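Local structure of metazoan TIR-STING fusion (Crassostrea gigas, 6WT6) at residues A[191-200]-A[210-218]; A[259-267]-A[272-280]. The protein is a metazoan fusion of a TIR domain with a STING ligand-binding domain, an architecture that joins two modules of innate immune signalling in one chain. All coordinates share one frame; numbering follows the deposited sequence.

Contact 1 (A[191-200]-A[210-218]); sequences ILPDLDKTVR and GRMSEKLFL
Val199 of helix 191-200 sits against the corner that the chain turns at Glu214 and Lys215, and Arg200 beside it reaches the carboxylate of Glu214. Both methyls of Val199 rest on backbone oxygens: CG1, anti to the backbone N (chi1 169°), lies 3.3 Å from Ser213 O, and CG2 lies 3.5 Å from Glu214 O. CG1 also meets the end of the extended Met212 side chain, 3.8 Å from its CE. One turn earlier Leu195 crosses Leu216 at about a right angle, its CD2 3.9 Å from Leu216 CB, while Leu216 CD2 continues to Ile191 CD1 at 3.8 Å. This apolar row runs along one side of the helix; a charged group borders it. Arg200 NH1 gives a weak, salt-bridging hydrogen bond of 3.3 Å to Glu214 OE2, with the guanidinium and carboxylate planes turned 57° apart. A bend at chi3 (-59°) folds the arginine back over its own helix, and the same NH1 reaches Asp196 OD2 at 3.2 Å, from above that carboxylate's plane. One nitrogen thus links two acids whose oxygens, Asp196 OD2 and Glu214 OE1, lie 4.3 Å apart, and its positive charge probably eases their repulsion. At the corner itself, Ser213 OG accepts from Lys215 N in an ST turn, a nearly straight bond; the Glu357 carboxylate takes hydrogen bonds with Ser213 OG and Glu214 N and a salt bridge with Lys215 NZ. The contact therefore packs helix 176-204 of the STING domain across the beginning of strand 212-221, which runs between strands 272-279 and 327-332, with helix 341-356 against Ser213 and Phe217.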
loop_
_atom_site.group_PDB
_atom_site.type_symbol
_atom_site.label_atom_id
_atom_site.label_comp_id
_atom_site.label_asym_id
_atom_site.label_seq_id
_atom_site.Cartn_x
_atom_site.Cartn_y
_atom_site.Cartn_z
ATOM N N ILE A 191 -7.874 13.800 13.009
ATOM C CA ILE A 191 -7.828 14.060 14.444
ATOM C C ILE A 191 -6.639 14.929 14.849
ATOM O O ILE A 191 -6.750 15.738 15.778
ATOM C CB ILE A 191 -7.840 12.733 15.230
ATOM C CG1 ILE A 191 -6.654 11.847 14.845
ATOM C CG2 ILE A 191 -9.147 11.982 14.986
ATOM C CD1 ILE A 191 -5.650 11.674 15.953
ATOM N N LEU A 192 -5.504 14.793 14.157
ATOM C CA LEU A 192 -4.293 15.500 14.580
ATOM C C LEU A 192 -4.380 17.026 14.508
ATOM O O LEU A 192 -3.881 17.681 15.441
ATOM C CB LEU A 192 -3.081 15.018 13.769
ATOM C CG LEU A 192 -2.484 13.625 14.030
ATOM C CD1 LEU A 192 -1.109 13.494 13.375
ATOM C CD2 LEU A 192 -2.403 13.296 15.523
ATOM N N PRO A 193 -4.955 17.653 13.460
ATOM C CA PRO A 193 -4.837 19.121 13.330
ATOM C C PRO A 193 -5.236 19.920 14.561
ATOM O O PRO A 193 -4.578 20.922 14.864
ATOM C CB PRO A 193 -5.753 19.431 12.139
ATOM C CG PRO A 193 -5.667 18.222 11.302
ATOM C CD PRO A 193 -5.594 17.068 12.266
ATOM N N ASP A 194 -6.279 19.517 15.284
ATOM C CA ASP A 194 -6.695 20.237 16.481
ATOM C C ASP A 194 -6.511 19.431 17.762
ATOM O O ASP A 194 -6.994 19.851 18.819
ATOM C CB ASP A 194 -8.152 20.692 16.350
ATOM C CG ASP A 194 -8.304 21.928 15.474
ATOM O OD1 ASP A 194 -7.304 22.657 15.289
ATOM O OD2 ASP A 194 -9.425 22.176 14.975
ATOM N N LEU A 195 -5.808 18.297 17.703
ATOM C CA LEU A 195 -5.671 17.449 18.887
ATOM C C LEU A 195 -4.868 18.137 19.986
ATOM O O LEU A 195 -5.180 17.984 21.174
ATOM C CB LEU A 195 -5.034 16.114 18.499
ATOM C CG LEU A 195 -4.782 15.049 19.568
ATOM C CD1 LEU A 195 -5.015 13.665 18.984
ATOM C CD2 LEU A 195 -3.360 15.152 20.096
ATOM N N ASP A 196 -3.833 18.903 19.614
ATOM C CA ASP A 196 -3.030 19.601 20.615
ATOM C C ASP A 196 -3.875 20.550 21.458
ATOM O O ASP A 196 -3.598 20.736 22.649
ATOM C CB ASP A 196 -1.889 20.364 19.940
ATOM C CG ASP A 196 -2.383 21.471 19.016
ATOM O OD1 ASP A 196 -3.488 21.339 18.445
ATOM O OD2 ASP A 196 -1.655 22.477 18.859
ATOM N N LYS A 197 -4.908 21.154 20.867
ATOM C CA LYS A 197 -5.837 21.961 21.650
ATOM C C LYS A 197 -6.625 21.096 22.626
ATOM O O LYS A 197 -6.802 21.463 23.792
ATOM C CB LYS A 197 -6.788 22.719 20.725
ATOM C CG LYS A 197 -6.108 23.694 19.783
ATOM C CD LYS A 197 -7.124 24.389 18.898
ATOM C CE LYS A 197 -6.443 25.319 17.910
ATOM N NZ LYS A 197 -5.587 26.327 18.595
ATOM N N THR A 198 -7.109 19.942 22.164
ATOM C CA THR A 198 -7.867 19.055 23.039
ATOM C C THR A 198 -7.015 18.584 24.210
ATOM O O THR A 198 -7.493 18.510 25.348
ATOM C CB THR A 198 -8.392 17.862 22.240
ATOM O OG1 THR A 198 -9.092 18.339 21.082
ATOM C CG2 THR A 198 -9.343 17.024 23.080
ATOM N N VAL A 199 -5.742 18.276 23.946
ATOM C CA VAL A 199 -4.852 17.771 24.988
ATOM C C VAL A 199 -4.581 18.850 26.026
ATOM O O VAL A 199 -4.630 18.596 27.236
ATOM C CB VAL A 199 -3.548 17.245 24.361
ATOM C CG1 VAL A 199 -2.506 16.966 25.433
ATOM C CG2 VAL A 199 -3.827 15.993 23.556
ATOM N N ARG A 200 -4.295 20.073 25.572
ATOM C CA ARG A 200 -4.020 21.157 26.507
ATOM C C ARG A 200 -5.226 21.469 27.379
ATOM O O ARG A 200 -5.064 21.830 28.550
ATOM C CB ARG A 200 -3.572 22.409 25.752
ATOM C CG ARG A 200 -2.218 22.262 25.082
ATOM C CD ARG A 200 -1.651 23.608 24.680
ATOM N NE ARG A 200 -2.534 24.328 23.768
ATOM C CZ ARG A 200 -2.427 24.306 22.442
ATOM N NH1 ARG A 200 -1.470 23.598 21.858
ATOM N NH2 ARG A 200 -3.281 24.998 21.700
ATOM N N GLY A 210 2.987 20.750 32.943
ATOM C CA GLY A 210 4.380 20.385 33.084
ATOM C C GLY A 210 4.646 18.900 33.161
ATOM O O GLY A 210 5.814 18.494 33.113
ATOM N N ARG A 211 3.605 18.073 33.274
ATOM C CA ARG A 211 3.748 16.627 33.371
ATOM C C ARG A 211 3.038 15.909 32.230
ATOM O O ARG A 211 2.678 14.736 32.368
ATOM C CB ARG A 211 3.225 16.133 34.721
ATOM C CG ARG A 211 3.946 16.727 35.924
ATOM C CD ARG A 211 5.377 16.215 36.028
ATOM N NE ARG A 211 6.109 16.824 37.139
ATOM C CZ ARG A 211 6.982 17.819 37.006
ATOM N NH1 ARG A 211 7.244 18.322 35.807
ATOM N NH2 ARG A 211 7.600 18.309 38.072
ATOM N N MET A 212 2.831 16.590 31.103
ATOM C CA MET A 212 2.101 16.008 29.983
ATOM C C MET A 212 2.440 16.763 28.707
ATOM O O MET A 212 2.374 17.995 28.674
ATOM C CB MET A 212 0.592 16.045 30.234
ATOM C CG MET A 212 -0.232 15.454 29.106
ATOM S SD MET A 212 -1.992 15.502 29.470
ATOM C CE MET A 212 -2.621 14.376 28.227
ATOM N N SER A 213 2.798 16.019 27.665
ATOM C CA SER A 213 3.047 16.591 26.355
ATOM C C SER A 213 1.731 16.829 25.618
ATOM O O SER A 213 0.704 16.209 25.901
ATOM C CB SER A 213 3.951 15.672 25.532
ATOM O OG SER A 213 3.925 16.023 24.155
ATOM N N GLU A 214 1.780 17.746 24.654
ATOM C CA GLU A 214 0.632 18.009 23.796
ATOM C C GLU A 214 0.396 16.912 22.768
ATOM O O GLU A 214 -0.723 16.794 22.259
ATOM C CB GLU A 214 0.809 19.331 23.047
ATOM C CG GLU A 214 1.017 20.552 23.915
ATOM C CD GLU A 214 1.231 21.799 23.077
ATOM O OE1 GLU A 214 1.378 21.662 21.844
ATOM O OE2 GLU A 214 1.251 22.910 23.643
ATOM N N LYS A 215 1.415 16.120 22.446
ATOM C CA LYS A 215 1.350 15.249 21.284
ATOM C C LYS A 215 0.647 13.932 21.604
ATOM O O LYS A 215 0.523 13.515 22.759
ATOM C CB LYS A 215 2.751 14.962 20.744
ATOM C CG LYS A 215 3.507 16.189 20.240
ATOM C CD LYS A 215 4.822 15.779 19.591
ATOM C CE LYS A 215 5.608 16.982 19.096
ATOM N NZ LYS A 215 5.985 17.909 20.205
ATOM N N LEU A 216 0.175 13.281 20.543
ATOM C CA LEU A 216 -0.352 11.927 20.614
ATOM C C LEU A 216 0.788 10.956 20.333
ATOM O O LEU A 216 1.392 10.997 19.255
ATOM C CB LEU A 216 -1.483 11.738 19.604
ATOM C CG LEU A 216 -2.060 10.325 19.488
ATOM C CD1 LEU A 216 -2.704 9.901 20.801
ATOM C CD2 LEU A 216 -3.052 10.239 18.338
ATOM N N PHE A 217 1.094 10.099 21.301
ATOM C CA PHE A 217 2.189 9.147 21.163
ATOM C C PHE A 217 1.671 7.878 20.497
ATOM O O PHE A 217 0.737 7.243 20.998
ATOM C CB PHE A 217 2.822 8.852 22.522
ATOM C CG PHE A 217 3.642 9.991 23.055
ATOM C CD1 PHE A 217 5.024 9.973 22.956
ATOM C CD2 PHE A 217 3.030 11.097 23.622
ATOM C CE1 PHE A 217 5.781 11.025 23.430
ATOM C CE2 PHE A 217 3.783 12.157 24.099
ATOM C CZ PHE A 217 5.161 12.119 24.004
ATOM N N LEU A 218 2.262 7.528 19.360
ATOM C CA LEU A 218 1.847 6.388 18.554
ATOM C C LEU A 218 2.895 5.294 18.697
ATOM O O LEU A 218 4.069 5.506 18.372
ATOM C CB LEU A 218 1.677 6.789 17.090
ATOM C CG LEU A 218 0.674 7.901 16.791
ATOM C CD1 LEU A 218 0.859 8.389 15.369
ATOM C CD2 LEU A 218 -0.757 7.413 17.023
#

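Contact 2 (A[259-267]-A[272-280]); sequences KNTIYSVTD and DYFFAGEYI
A beta hairpin of the STING domain brings strand 260-266 against strand 272-279, antiparallel and with Ile262 opposite Ala276. Tyr263 and Phe275 form a hydrogen-bonded pair: Tyr263 N meets Phe275 O at 2.9 Å, nearly straight, and Phe275 N returns to Tyr263 O. Val265 and Tyr273 repeat this pair of backbone hydrogen bonds, and Gly277 N adds one more to Thr261 O, 3.2 Å long. On the face bearing Tyr263, Val265, Tyr273 and Phe275, Tyr263 CB, not its ring, stands over the face of Phe275, 3.9 Å from the ring centroid, a CH-pi contact. Phe275 CG sits between its backbone N and carbonyl carbon (chi1 63°), which swings the ring back across the strand partner. The two rings are near parallel, 28° apart, but slid so far that they barely overlap. Val265 CG1 touches Phe275 CE1 at 3.8 Å. Water 1 donates to Gly277 O and makes a weak hydrogen bond with Tyr263 OH, which is also hydrogen-bonded to Ser229. On the other face Ile262 CD1 packs on Ala276 CB at 3.6 Å, and Ser264 OG stands over one face of Phe274, toward its rim. Near the turn, Thr266 OG1 donates to Asp272 OD1 at 2.9 Å, the two side chains lying side by side and pointing the same way. Strand 238-243 flanks 260-266 on its outer side and strand 212-221 flanks 272-279, while helix 341-356 packs against Val265, Tyr273 and Phe275.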
loop_
_atom_site.group_PDB
_atom_site.type_symbol
_atom_site.label_atom_id
_atom_site.label_comp_id
_atom_site.label_asym_id
_atom_site.label_seq_id
_atom_site.Cartn_x
_atom_site.Cartn_y
_atom_site.Cartn_z
ATOM N N LYS A 259 -12.504 8.756 20.380
ATOM C CA LYS A 259 -11.992 8.928 21.736
ATOM C C LYS A 259 -10.579 8.368 21.879
ATOM O O LYS A 259 -10.347 7.175 21.666
ATOM C CB LYS A 259 -12.924 8.258 22.748
ATOM C CG LYS A 259 -14.334 8.831 22.792
ATOM C CD LYS A 259 -15.233 7.993 23.697
ATOM C CE LYS A 259 -15.542 6.627 23.091
ATOM N NZ LYS A 259 -16.519 6.718 21.966
ATOM N N ASN A 260 -9.635 9.235 22.237
ATOM C CA ASN A 260 -8.249 8.849 22.468
ATOM C C ASN A 260 -7.993 8.714 23.961
ATOM O O ASN A 260 -8.453 9.539 24.753
ATOM C CB ASN A 260 -7.288 9.874 21.866
ATOM C CG ASN A 260 -7.369 9.928 20.362
ATOM O OD1 ASN A 260 -6.603 9.267 19.664
ATOM N ND2 ASN A 260 -8.308 10.713 19.850
ATOM N N THR A 261 -7.237 7.688 24.336
ATOM C CA THR A 261 -7.097 7.311 25.736
ATOM C C THR A 261 -5.918 8.016 26.401
ATOM O O THR A 261 -4.870 8.230 25.785
ATOM C CB THR A 261 -6.937 5.796 25.850
ATOM O OG1 THR A 261 -8.013 5.161 25.151
ATOM C CG2 THR A 261 -6.979 5.359 27.300
ATOM N N ILE A 262 -6.099 8.370 27.674
ATOM C CA ILE A 262 -5.067 9.009 28.481
ATOM C C ILE A 262 -4.527 7.995 29.477
ATOM O O ILE A 262 -5.297 7.301 30.153
ATOM C CB ILE A 262 -5.605 10.250 29.210
ATOM C CG1 ILE A 262 -6.297 11.190 28.218
ATOM C CG2 ILE A 262 -4.471 10.970 29.922
ATOM C CD1 ILE A 262 -5.383 11.684 27.124
ATOM N N TYR A 263 -3.208 7.908 29.568
ATOM C CA TYR A 263 -2.550 7.035 30.522
ATOM C C TYR A 263 -1.637 7.854 31.421
ATOM O O TYR A 263 -1.308 9.009 31.128
ATOM C CB TYR A 263 -1.739 5.938 29.824
ATOM C CG TYR A 263 -2.555 5.021 28.944
ATOM C CD1 TYR A 263 -3.137 3.871 29.457
ATOM C CD2 TYR A 263 -2.738 5.302 27.594
ATOM C CE1 TYR A 263 -3.879 3.027 28.659
ATOM C CE2 TYR A 263 -3.479 4.460 26.786
ATOM C CZ TYR A 263 -4.045 3.323 27.326
ATOM O OH TYR A 263 -4.786 2.478 26.535
ATOM N N SER A 264 -1.236 7.236 32.526
ATOM C CA SER A 264 -0.264 7.801 33.447
ATOM C C SER A 264 0.922 6.856 33.578
ATOM O O SER A 264 0.792 5.638 33.415
ATOM C CB SER A 264 -0.882 8.047 34.827
ATOM O OG SER A 264 -0.057 8.884 35.615
ATOM N N VAL A 265 2.079 7.427 33.890
ATOM C CA VAL A 265 3.305 6.654 34.040
ATOM C C VAL A 265 4.191 7.365 35.056
ATOM O O VAL A 265 4.262 8.598 35.081
ATOM C CB VAL A 265 3.998 6.458 32.673
ATOM C CG1 VAL A 265 4.296 7.794 32.014
ATOM C CG2 VAL A 265 5.251 5.661 32.821
ATOM N N THR A 266 4.848 6.586 35.913
ATOM C CA THR A 266 5.626 7.106 37.032
ATOM C C THR A 266 7.115 6.966 36.740
ATOM O O THR A 266 7.576 5.884 36.358
ATOM C CB THR A 266 5.278 6.364 38.326
ATOM O OG1 THR A 266 3.868 6.451 38.569
ATOM C CG2 THR A 266 6.016 6.970 39.498
ATOM N N ASP A 267 7.862 8.054 36.921
ATOM C CA ASP A 267 9.299 8.039 36.682
ATOM C C ASP A 267 10.010 7.629 37.974
ATOM O O ASP A 267 9.385 7.087 38.890
ATOM C CB ASP A 267 9.753 9.398 36.136
ATOM C CG ASP A 267 9.660 10.512 37.166
ATOM O OD1 ASP A 267 8.885 10.378 38.135
ATOM O OD2 ASP A 267 10.364 11.531 36.997
ATOM N N ASP A 272 4.211 11.505 38.416
ATOM C CA ASP A 272 3.336 10.947 37.393
ATOM C C ASP A 272 3.396 11.814 36.145
ATOM O O ASP A 272 3.315 13.046 36.228
ATOM C CB ASP A 272 1.891 10.846 37.891
ATOM C CG ASP A 272 1.736 9.856 39.028
ATOM O OD1 ASP A 272 2.662 9.052 39.233
ATOM O OD2 ASP A 272 0.712 9.921 39.748
ATOM N N TYR A 273 3.536 11.163 34.992
ATOM C CA TYR A 273 3.513 11.824 33.698
ATOM C C TYR A 273 2.355 11.267 32.887
ATOM O O TYR A 273 2.147 10.049 32.853
ATOM C CB TYR A 273 4.840 11.628 32.962
ATOM C CG TYR A 273 5.932 12.550 33.450
ATOM C CD1 TYR A 273 6.695 12.228 34.566
ATOM C CD2 TYR A 273 6.186 13.756 32.808
ATOM C CE1 TYR A 273 7.694 13.076 35.022
ATOM C CE2 TYR A 273 7.180 14.611 33.254
ATOM C CZ TYR A 273 7.931 14.265 34.361
ATOM O OH TYR A 273 8.921 15.113 34.808
ATOM N N PHE A 274 1.604 12.159 32.250
ATOM C CA PHE A 274 0.401 11.803 31.517
ATOM C C PHE A 274 0.640 11.899 30.015
ATOM O O PHE A 274 1.418 12.732 29.538
ATOM C CB PHE A 274 -0.769 12.714 31.907
ATOM C CG PHE A 274 -1.235 12.543 33.327
ATOM C CD1 PHE A 274 -0.604 13.213 34.362
ATOM C CD2 PHE A 274 -2.318 11.729 33.624
ATOM C CE1 PHE A 274 -1.033 13.068 35.671
ATOM C CE2 PHE A 274 -2.756 11.581 34.935
ATOM C CZ PHE A 274 -2.109 12.251 35.958
ATOM N N PHE A 275 -0.045 11.040 29.266
ATOM C CA PHE A 275 0.094 11.070 27.820
ATOM C C PHE A 275 -1.138 10.455 27.176
ATOM O O PHE A 275 -1.740 9.523 27.718
ATOM C CB PHE A 275 1.358 10.326 27.366
ATOM C CG PHE A 275 1.363 8.853 27.696
ATOM C CD1 PHE A 275 1.717 8.406 28.964
ATOM C CD2 PHE A 275 1.033 7.914 26.732
ATOM C CE1 PHE A 275 1.730 7.051 29.261
ATOM C CE2 PHE A 275 1.047 6.557 27.023
ATOM C CZ PHE A 275 1.396 6.126 28.289
ATOM N N ALA A 276 -1.511 11.003 26.022
ATOM C CA ALA A 276 -2.427 10.314 25.128
ATOM C C ALA A 276 -1.622 9.360 24.262
ATOM O O ALA A 276 -0.622 9.756 23.657
ATOM C CB ALA A 276 -3.196 11.306 24.260
ATOM N N GLY A 277 -2.036 8.106 24.212
ATOM C CA GLY A 277 -1.253 7.102 23.515
ATOM C C GLY A 277 -2.110 5.977 22.981
ATOM O O GLY A 277 -3.167 5.649 23.534
ATOM N N GLU A 278 -1.634 5.372 21.898
ATOM C CA GLU A 278 -2.287 4.215 21.308
ATOM C C GLU A 278 -1.306 3.547 20.357
ATOM O O GLU A 278 -0.292 4.132 19.967
ATOM C CB GLU A 278 -3.573 4.611 20.579
ATOM C CG GLU A 278 -3.344 5.556 19.407
ATOM C CD GLU A 278 -4.628 6.200 18.915
ATOM O OE1 GLU A 278 -5.499 6.497 19.757
ATOM O OE2 GLU A 278 -4.768 6.400 17.688
ATOM N N TYR A 279 -1.615 2.305 20.000
ATOM C CA TYR A 279 -0.852 1.619 18.971
ATOM C C TYR A 279 -1.212 2.167 17.594
ATOM O O TYR A 279 -2.322 2.651 17.365
ATOM C CB TYR A 279 -1.125 0.112 19.008
ATOM C CG TYR A 279 -0.497 -0.636 20.169
ATOM C CD1 TYR A 279 0.836 -1.017 20.133
ATOM C CD2 TYR A 279 -1.248 -0.984 21.283
ATOM C CE1 TYR A 279 1.410 -1.706 21.180
ATOM C CE2 TYR A 279 -0.682 -1.671 22.339
ATOM C CZ TYR A 279 0.646 -2.034 22.281
ATOM O OH TYR A 279 1.213 -2.724 23.326
ATOM N N ILE A 280 -0.250 2.098 16.676
ATOM C CA ILE A 280 -0.523 2.261 15.250
ATOM C C ILE A 280 -1.140 0.945 14.785
ATOM O O ILE A 280 -0.427 -0.027 14.520
ATOM C CB ILE A 280 0.741 2.606 14.457
ATOM C CG1 ILE A 280 1.424 3.837 15.049
ATOM C CG2 ILE A 280 0.400 2.830 12.991
ATOM C CD1 ILE A 280 2.650 4.282 14.281
HETATM O O HOH W 1 -5.022 3.537 23.403
#

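Contacts 1 and 2 follow each other along the chain, have centres about 11 Å apart and meet within one mixed sheet of the STING domain. Strand 272-279 of contact 2 lies beside strand 212-221 of contact 1: Arg211 O is 2.8 Å from Phe274 N, and Phe217 N is 2.9 Å from Ala276 O, both probable hydrogen bonds. Met212 CG also packs 3.2 Å from the backbone oxygen Phe274 O. Leu216, which faces helix 176-204 in contact 1, also touches Ala276 and Asn260 of the hairpin. Helix 341-356 reaches both, packing on Phe217 in contact 1 and on Phe275 in contact 2.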